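Local coordinates for protein pyruvate kinase 1 (Trypanosoma brucei brucei, PDB 4KCT) that catalyses the transfer of a phosphoryl group from phosphoenolpyruvate to ADP, giving pyruvate and ATP, and also has an intrinsic decarboxylase activity, at residues Ala115-Gly120 with Lys124-Tyr129; Gly140-Asp145 with Met149-Val154. All blocks are in the same frame, centred on the assembly; numbering follows the deposited sequence.

Interaction 1 (Ala115-Gly120 with Lys124-Tyr129); sequences AYEKVG and KFYIDY
Glu-117 and Tyr-126 face each other with CA atoms 5.1 Å apart where the type I beta turn Tyr-116 to Val-119 folds against strand 124-126, yet no direct hydrogen bond joins the two backbones. Two waters do that work. One lies 2.9 Å from Tyr-116 O, to which it can donate, and accepts from Tyr-126 N; the other donates to both Val-119 O and Lys-124 O, at 2.7 Å each, bridging two carbonyl oxygens that both act as acceptors. Gly-120 closes the approach, its CA 3.4 Å from Lys-124 O in a CA-H...O contact. The segments belong to the small beta domain that pyruvate kinases carry as an insertion in their TIM barrel: 124-126 is an outermost strand of its mixed sheet, and 115-120 lies in the loop that leads back to it from strand 107-111. Lys-124 reaches across Tyr-116 with CG anti to the backbone N (chi1 179°) and a bend at chi3. Lys-124 CD sits over one face of the Tyr-116 ring, 3.8 Å from its centroid, and Lys-124 NZ continues toward the hydroxyl end, 4.3 Å from the centroid in an off-centre cation-pi contact. Tyr-126 is held from both faces: Glu-117 CB lies over one, a CH-pi contact 4.1 Å from the centroid, and the backbone N of Asp-128 over the other. Glu-117 lies flank to flank with this ring, its carboxylate plane turned 33° from the ring plane. The extended chain carries OE2 onward to a salt bridge with Arg-175, while Phe-125 turns its ring away toward Phe-95.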
ATOM      1  N   ALA A 115      57.744  22.099  17.276  1.00 28.14           N
ATOM      2  CA  ALA A 115      58.831  22.102  18.276  1.00 29.82           C
ATOM      3  C   ALA A 115      58.623  20.983  19.308  1.00 31.27           C
ATOM      4  O   ALA A 115      59.587  20.444  19.855  1.00 29.50           O
ATOM      5  CB  ALA A 115      58.939  23.446  18.971  1.00 28.08           C
ATOM      6  N   TYR A 116      57.360  20.655  19.581  1.00 28.02           N
ATOM      7  CA  TYR A 116      57.021  19.748  20.678  1.00 24.72           C
ATOM      8  C   TYR A 116      56.871  18.289  20.217  1.00 26.14           C
ATOM      9  O   TYR A 116      56.506  17.403  21.009  1.00 25.46           O
ATOM     10  CB  TYR A 116      55.748  20.220  21.400  1.00 24.48           C
ATOM     11  CG  TYR A 116      55.968  21.476  22.201  1.00 29.25           C
ATOM     12  CD1 TYR A 116      56.489  21.417  23.482  1.00 28.78           C
ATOM     13  CD2 TYR A 116      55.830  22.732  21.605  1.00 30.38           C
ATOM     14  CE1 TYR A 116      56.827  22.576  24.174  1.00 34.75           C
ATOM     15  CE2 TYR A 116      56.168  23.892  22.287  1.00 35.79           C
ATOM     16  CZ  TYR A 116      56.645  23.806  23.577  1.00 36.05           C
ATOM     17  OH  TYR A 116      56.923  24.958  24.276  1.00 46.99           O
ATOM     18  N   GLU A 117      57.170  18.042  18.947  1.00 25.84           N
ATOM     19  CA  GLU A 117      56.855  16.762  18.328  1.00 27.29           C
ATOM     20  C   GLU A 117      57.495  15.581  19.074  1.00 30.10           C
ATOM     21  O   GLU A 117      56.910  14.481  19.158  1.00 25.83           O
ATOM     22  CB  GLU A 117      57.314  16.768  16.869  1.00 30.54           C
ATOM     23  CG  GLU A 117      57.206  15.424  16.187  1.00 33.33           C
ATOM     24  CD  GLU A 117      57.744  15.453  14.774  1.00 44.42           C
ATOM     25  OE1 GLU A 117      58.315  16.493  14.366  1.00 44.31           O
ATOM     26  OE2 GLU A 117      57.593  14.437  14.068  1.00 42.99           O
ATOM     27  N   LYS A 118      58.714  15.780  19.579  1.00 26.10           N
ATOM     28  CA  LYS A 118      59.474  14.658  20.109  1.00 27.54           C
ATOM     29  C   LYS A 118      59.571  14.616  21.618  1.00 27.19           C
ATOM     30  O   LYS A 118      60.200  13.713  22.171  1.00 27.14           O
ATOM     31  CB  LYS A 118      60.862  14.570  19.456  1.00 29.62           C
ATOM     32  CG  LYS A 118      60.792  14.400  17.945  1.00 32.64           C
ATOM     33  CD  LYS A 118      62.179  14.271  17.338  1.00 39.44           C
ATOM     34  CE  LYS A 118      62.136  14.356  15.816  1.00 36.41           C
ATOM     35  NZ  LYS A 118      63.519  14.456  15.253  1.00 40.34           N
ATOM     36  N   VAL A 119      58.875  15.532  22.288  1.00 24.66           N
ATOM     37  CA  VAL A 119      59.051  15.731  23.739  1.00 26.57           C
ATOM     38  C   VAL A 119      57.720  15.923  24.451  1.00 26.63           C
ATOM     39  O   VAL A 119      57.603  16.774  25.345  1.00 25.97           O
ATOM     40  CB  VAL A 119      59.903  16.991  24.069  1.00 29.55           C
ATOM     41  CG1 VAL A 119      61.367  16.727  23.838  1.00 30.04           C
ATOM     42  CG2 VAL A 119      59.415  18.190  23.272  1.00 27.50           C
ATOM     43  N   GLY A 120      56.740  15.082  24.138  1.00 24.15           N
ATOM     44  CA  GLY A 120      55.453  15.218  24.778  1.00 22.34           C
ATOM     45  C   GLY A 120      55.509  14.821  26.242  1.00 24.76           C
ATOM     46  O   GLY A 120      56.239  13.892  26.633  1.00 26.75           O
ATOM     47  N   LYS A 124      51.950  18.789  28.066  1.00 25.90           N
ATOM     48  CA  LYS A 124      51.843  19.281  26.705  1.00 26.99           C
ATOM     49  C   LYS A 124      52.371  18.274  25.712  1.00 21.36           C
ATOM     50  O   LYS A 124      53.426  17.674  25.922  1.00 25.20           O
ATOM     51  CB  LYS A 124      52.599  20.591  26.565  1.00 24.88           C
ATOM     52  CG  LYS A 124      52.573  21.174  25.174  1.00 26.79           C
ATOM     53  CD  LYS A 124      53.284  22.514  25.206  1.00 35.71           C
ATOM     54  CE  LYS A 124      52.633  23.519  24.296  1.00 33.15           C
ATOM     55  NZ  LYS A 124      53.091  24.891  24.643  1.00 40.53           N
ATOM     56  N   PHE A 125      51.596  18.009  24.669  1.00 21.26           N
ATOM     57  CA  PHE A 125      52.077  17.137  23.611  1.00 20.14           C
ATOM     58  C   PHE A 125      51.541  17.535  22.243  1.00 20.80           C
ATOM     59  O   PHE A 125      50.625  18.365  22.127  1.00 20.45           O
ATOM     60  CB  PHE A 125      51.788  15.650  23.928  1.00 21.53           C
ATOM     61  CG  PHE A 125      50.326  15.277  23.874  1.00 19.90           C
ATOM     62  CD1 PHE A 125      49.712  14.979  22.664  1.00 18.54           C
ATOM     63  CD2 PHE A 125      49.581  15.163  25.051  1.00 22.54           C
ATOM     64  CE1 PHE A 125      48.374  14.569  22.618  1.00 19.71           C
ATOM     65  CE2 PHE A 125      48.256  14.741  25.023  1.00 23.63           C
ATOM     66  CZ  PHE A 125      47.635  14.469  23.801  1.00 21.45           C
ATOM     67  N   TYR A 126      52.146  16.970  21.213  1.00 19.84           N
ATOM     68  CA  TYR A 126      52.003  17.459  19.864  1.00 20.92           C
ATOM     69  C   TYR A 126      50.955  16.590  19.125  1.00 21.08           C
ATOM     70  O   TYR A 126      50.896  15.366  19.326  1.00 19.04           O
ATOM     71  CB  TYR A 126      53.358  17.352  19.165  1.00 21.16           C
ATOM     72  CG  TYR A 126      53.322  17.565  17.674  1.00 22.59           C
ATOM     73  CD1 TYR A 126      53.227  18.848  17.144  1.00 21.46           C
ATOM     74  CD2 TYR A 126      53.544  16.496  16.789  1.00 22.25           C
ATOM     75  CE1 TYR A 126      53.248  19.057  15.776  1.00 22.63           C
ATOM     76  CE2 TYR A 126      53.646  16.709  15.420  1.00 23.72           C
ATOM     77  CZ  TYR A 126      53.468  17.988  14.922  1.00 26.41           C
ATOM     78  OH  TYR A 126      53.552  18.215  13.580  1.00 29.79           O
ATOM     79  N   ILE A 127      50.172  17.222  18.252  1.00 19.26           N
ATOM     80  CA  ILE A 127      49.314  16.491  17.298  1.00 21.41           C
ATOM     81  C   ILE A 127      49.609  17.025  15.895  1.00 23.49           C
ATOM     82  O   ILE A 127      49.769  18.237  15.720  1.00 22.16           O
ATOM     83  CB  ILE A 127      47.820  16.679  17.667  1.00 20.77           C
ATOM     84  CG1 ILE A 127      47.490  15.880  18.928  1.00 22.14           C
ATOM     85  CG2 ILE A 127      46.906  16.246  16.525  1.00 22.59           C
ATOM     86  CD1 ILE A 127      46.086  16.150  19.470  1.00 22.29           C
ATOM     87  N   ASP A 128      49.837  16.122  14.936  1.00 21.36           N
ATOM     88  CA  ASP A 128      50.449  16.496  13.653  1.00 23.41           C
ATOM     89  C   ASP A 128      49.430  16.958  12.600  1.00 25.19           C
ATOM     90  O   ASP A 128      49.646  16.770  11.418  1.00 29.94           O
ATOM     91  CB  ASP A 128      51.313  15.350  13.094  1.00 24.29           C
ATOM     92  CG  ASP A 128      50.472  14.110  12.676  1.00 29.79           C
ATOM     93  OD1 ASP A 128      49.227  14.190  12.620  1.00 27.01           O
ATOM     94  OD2 ASP A 128      51.065  13.067  12.381  1.00 30.00           O
ATOM     95  N   TYR A 129      48.372  17.634  13.033  1.00 22.85           N
ATOM     96  CA  TYR A 129      47.376  18.212  12.105  1.00 22.13           C
ATOM     97  C   TYR A 129      47.282  19.728  12.281  1.00 23.37           C
ATOM     98  O   TYR A 129      46.794  20.184  13.298  1.00 22.98           O
ATOM     99  CB  TYR A 129      45.988  17.585  12.372  1.00 23.39           C
ATOM    100  CG  TYR A 129      44.912  18.078  11.456  1.00 21.57           C
ATOM    101  CD1 TYR A 129      44.983  17.841  10.087  1.00 22.09           C
ATOM    102  CD2 TYR A 129      43.869  18.873  11.935  1.00 24.31           C
ATOM    103  CE1 TYR A 129      44.028  18.340   9.232  1.00 22.88           C
ATOM    104  CE2 TYR A 129      42.890  19.375  11.073  1.00 24.30           C
ATOM    105  CZ  TYR A 129      42.964  19.073   9.736  1.00 23.54           C
ATOM    106  OH  TYR A 129      42.039  19.557   8.868  1.00 26.49           O
TER
HETATM  107  O   HOH W   1      54.609  15.240  21.428  1.00 18.77           O
HETATM  108  O   HOH W   2      55.927  18.782  25.836  1.00 32.14           O

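Interaction 2 (Gly140-Asp145 with Met149-Val154); sequences GSIYVD and MTLRVV
Val-144 and Met-149 form the hydrogen-bonded pair next to the turn of an antiparallel beta hairpin, strand 141-144 with strand 149-158, in the small beta domain inserted in the pyruvate kinase barrel. Val-144 N donates to Met-149 O at 2.8 Å, and Met-149 N answers to Val-144 O over a longer 3.1 Å. Ile-142 and Leu-151 repeat the reciprocal pair of N-H...O bonds, and Val-153 N to Gly-140 O extends the ladder with an almost straight N-H...O angle of 176°. Met-149 can be followed outward. Met-149 CB lies 4.0 Å from Val-144 O; a chi1 of 178° sends CG away from the backbone N, so the chain leaves alongside Val-144, and past SD the bend at chi3 turns Met-149 CE back onto Val-144 CB, 3.8 Å away. On the same buried face Val-144 CG2 meets Leu-151 CD1. Ile-142, also on this face, sends CD1 across to Val-153 CG2. The apolar layer continues to Ile-178 of the adjacent strand 177-179 and to Leu-172 of strand 170-173. Across the sheet lies a more polar face, with Ser-141, Tyr-143, Thr-150 and Arg-152. Strand 149-158 is flanked on its other edge by strand 161-166 and strand 141-144 by 177-179, so the hairpin occupies the middle of the sheet. Thr-150 turns OG1 to Asn-167, in a hydrogen bond, and keeps its methyl for the tyrosine: Tyr-143 and Thr-150 rise together from neighbouring strands, and Thr-150 CG2 approaches the ring obliquely, 3.6 Å from Tyr-143 CD2 and 3.7 Å from Tyr-143 CE2.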
ATOM      1  N   GLY A 140      34.249  20.682  22.382  1.00 37.16           N
ATOM      2  CA  GLY A 140      34.404  19.513  21.512  1.00 31.90           C
ATOM      3  C   GLY A 140      35.332  18.461  22.110  1.00 33.25           C
ATOM      4  O   GLY A 140      35.959  18.682  23.148  1.00 32.20           O
ATOM      5  N   SER A 141      35.447  17.328  21.434  1.00 27.57           N
ATOM      6  CA  SER A 141      36.292  16.252  21.901  1.00 28.70           C
ATOM      7  C   SER A 141      37.463  15.959  20.963  1.00 25.56           C
ATOM      8  O   SER A 141      37.337  16.025  19.729  1.00 27.30           O
ATOM      9  CB  SER A 141      35.459  14.984  22.100  1.00 31.25           C
ATOM     10  OG  SER A 141      34.505  15.188  23.115  1.00 35.84           O
ATOM     11  N   ILE A 142      38.563  15.521  21.553  1.00 21.83           N
ATOM     12  CA  ILE A 142      39.606  14.873  20.810  1.00 23.93           C
ATOM     13  C   ILE A 142      39.752  13.474  21.350  1.00 22.91           C
ATOM     14  O   ILE A 142      39.844  13.286  22.551  1.00 22.69           O
ATOM     15  CB  ILE A 142      40.942  15.628  20.966  1.00 21.63           C
ATOM     16  CG1 ILE A 142      40.831  17.026  20.346  1.00 23.30           C
ATOM     17  CG2 ILE A 142      42.075  14.832  20.339  1.00 22.89           C
ATOM     18  CD1 ILE A 142      41.985  17.964  20.710  1.00 24.97           C
ATOM     19  N   TYR A 143      39.752  12.490  20.461  1.00 22.73           N
ATOM     20  CA  TYR A 143      39.902  11.110  20.859  1.00 22.69           C
ATOM     21  C   TYR A 143      41.329  10.690  20.584  1.00 25.73           C
ATOM     22  O   TYR A 143      41.871  10.976  19.507  1.00 24.21           O
ATOM     23  CB  TYR A 143      38.950  10.219  20.047  1.00 22.54           C
ATOM     24  CG  TYR A 143      37.473  10.399  20.390  1.00 27.16           C
ATOM     25  CD1 TYR A 143      36.474   9.779  19.618  1.00 26.30           C
ATOM     26  CD2 TYR A 143      37.073  11.146  21.507  1.00 27.02           C
ATOM     27  CE1 TYR A 143      35.118   9.945  19.919  1.00 28.22           C
ATOM     28  CE2 TYR A 143      35.718  11.358  21.783  1.00 28.43           C
ATOM     29  CZ  TYR A 143      34.748  10.715  21.017  1.00 32.68           C
ATOM     30  OH  TYR A 143      33.404  10.898  21.312  1.00 32.39           O
ATOM     31  N   VAL A 144      41.897   9.902  21.483  1.00 22.20           N
ATOM     32  CA  VAL A 144      43.260   9.452  21.316  1.00 24.98           C
ATOM     33  C   VAL A 144      43.327   7.930  21.441  1.00 27.56           C
ATOM     34  O   VAL A 144      42.614   7.337  22.251  1.00 27.33           O
ATOM     35  CB  VAL A 144      44.194  10.127  22.347  1.00 24.99           C
ATOM     36  CG1 VAL A 144      45.648   9.958  21.942  1.00 23.32           C
ATOM     37  CG2 VAL A 144      43.836  11.613  22.497  1.00 22.81           C
ATOM     38  N   ASP A 145      44.120   7.305  20.569  1.00 26.28           N
ATOM     39  CA  ASP A 145      44.402   5.893  20.646  1.00 31.07           C
ATOM     40  C   ASP A 145      43.162   5.077  20.306  1.00 34.64           C
ATOM     41  O   ASP A 145      42.566   4.430  21.172  1.00 32.97           O
ATOM     42  CB  ASP A 145      44.946   5.518  22.025  1.00 33.08           C
ATOM     43  CG  ASP A 145      45.851   4.317  21.976  1.00 37.38           C
ATOM     44  OD1 ASP A 145      46.031   3.751  20.875  1.00 36.00           O
ATOM     45  OD2 ASP A 145      46.400   3.947  23.023  1.00 39.67           O
ATOM     46  N   MET A 149      41.162   6.980  24.918  1.00 30.34           N
ATOM     47  CA  MET A 149      41.177   8.135  25.790  1.00 29.49           C
ATOM     48  C   MET A 149      40.432   9.255  25.120  1.00 28.41           C
ATOM     49  O   MET A 149      40.584   9.475  23.917  1.00 31.00           O
ATOM     50  CB  MET A 149      42.621   8.592  26.101  1.00 29.68           C
ATOM     51  CG  MET A 149      42.658   9.847  26.977  1.00 33.59           C
ATOM     52  SD  MET A 149      44.319  10.370  27.485  1.00 46.93           S
ATOM     53  CE  MET A 149      45.228   9.990  26.041  1.00 28.44           C
ATOM     54  N   THR A 150      39.670  10.008  25.895  1.00 26.40           N
ATOM     55  CA  THR A 150      39.003  11.165  25.352  1.00 28.33           C
ATOM     56  C   THR A 150      39.345  12.430  26.127  1.00 28.08           C
ATOM     57  O   THR A 150      39.519  12.404  27.347  1.00 31.87           O
ATOM     58  CB  THR A 150      37.473  10.979  25.273  1.00 32.75           C
ATOM     59  OG1 THR A 150      36.924  11.141  26.563  1.00 38.36           O
ATOM     60  CG2 THR A 150      37.111   9.586  24.753  1.00 29.76           C
ATOM     61  N   LEU A 151      39.566  13.503  25.385  1.00 24.15           N
ATOM     62  CA  LEU A 151      39.823  14.819  25.953  1.00 29.37           C
ATOM     63  C   LEU A 151      38.673  15.722  25.583  1.00 29.83           C
ATOM     64  O   LEU A 151      38.197  15.692  24.444  1.00 30.43           O
ATOM     65  CB  LEU A 151      41.120  15.404  25.361  1.00 27.73           C
ATOM     66  CG  LEU A 151      42.330  14.464  25.330  1.00 30.41           C
ATOM     67  CD1 LEU A 151      43.427  15.038  24.429  1.00 36.62           C
ATOM     68  CD2 LEU A 151      42.857  14.284  26.721  1.00 29.12           C
ATOM     69  N   ARG A 152      38.266  16.572  26.520  1.00 29.64           N
ATOM     70  CA  ARG A 152      37.362  17.665  26.215  1.00 27.75           C
ATOM     71  C   ARG A 152      38.163  18.929  26.055  1.00 27.35           C
ATOM     72  O   ARG A 152      38.982  19.259  26.910  1.00 27.64           O
ATOM     73  CB  ARG A 152      36.349  17.852  27.350  1.00 32.41           C
ATOM     74  CG  ARG A 152      35.409  19.038  27.132  1.00 37.39           C
ATOM     75  CD  ARG A 152      34.309  19.083  28.191  1.00 43.51           C
ATOM     76  NE  ARG A 152      34.820  18.767  29.524  1.00 45.96           N
ATOM     77  CZ  ARG A 152      35.275  19.669  30.389  1.00 48.57           C
ATOM     78  NH1 ARG A 152      35.753  19.282  31.564  1.00 51.62           N
ATOM     79  NH2 ARG A 152      35.246  20.957  30.082  1.00 49.52           N
ATOM     80  N   VAL A 153      37.930  19.651  24.969  1.00 26.46           N
ATOM     81  CA  VAL A 153      38.655  20.890  24.739  1.00 27.54           C
ATOM     82  C   VAL A 153      38.059  21.977  25.634  1.00 30.13           C
ATOM     83  O   VAL A 153      36.860  22.243  25.572  1.00 31.87           O
ATOM     84  CB  VAL A 153      38.533  21.351  23.278  1.00 29.79           C
ATOM     85  CG1 VAL A 153      39.203  22.712  23.099  1.00 24.18           C
ATOM     86  CG2 VAL A 153      39.138  20.307  22.333  1.00 29.41           C
ATOM     87  N   VAL A 154      38.886  22.560  26.498  1.00 30.18           N
ATOM     88  CA  VAL A 154      38.418  23.573  27.441  1.00 30.55           C
ATOM     89  C   VAL A 154      38.493  24.955  26.818  1.00 33.31           C
ATOM     90  O   VAL A 154      37.531  25.718  26.863  1.00 35.68           O
ATOM     91  CB  VAL A 154      39.240  23.581  28.749  1.00 31.08           C
ATOM     92  CG1 VAL A 154      38.678  24.621  29.704  1.00 35.24           C
ATOM     93  CG2 VAL A 154      39.243  22.202  29.399  1.00 33.86           C
TER

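Both interactions reach the same mixed sheet of the small beta domain, their centres about 16 Å apart, and they follow one another along the chain. Interaction 1 lies at an outermost strand, where a turn meets 124-126 through waters, a lysine over an aromatic ring and CH-pi contacts; several of its residues, including Tyr-116 and Lys-124, are partly exposed, while Gly-120 and Phe-125 are buried. Interaction 2 lies inside the sheet: direct backbone bonds join its strands, and apolar side chains pack on its buried face. The two meet in the apolar layer, where Phe-125 CZ comes within 4.3 Å of Leu-151 CD1. The side chain of Tyr-143 in interaction 2 is about 13 Å from the bound pyruvate.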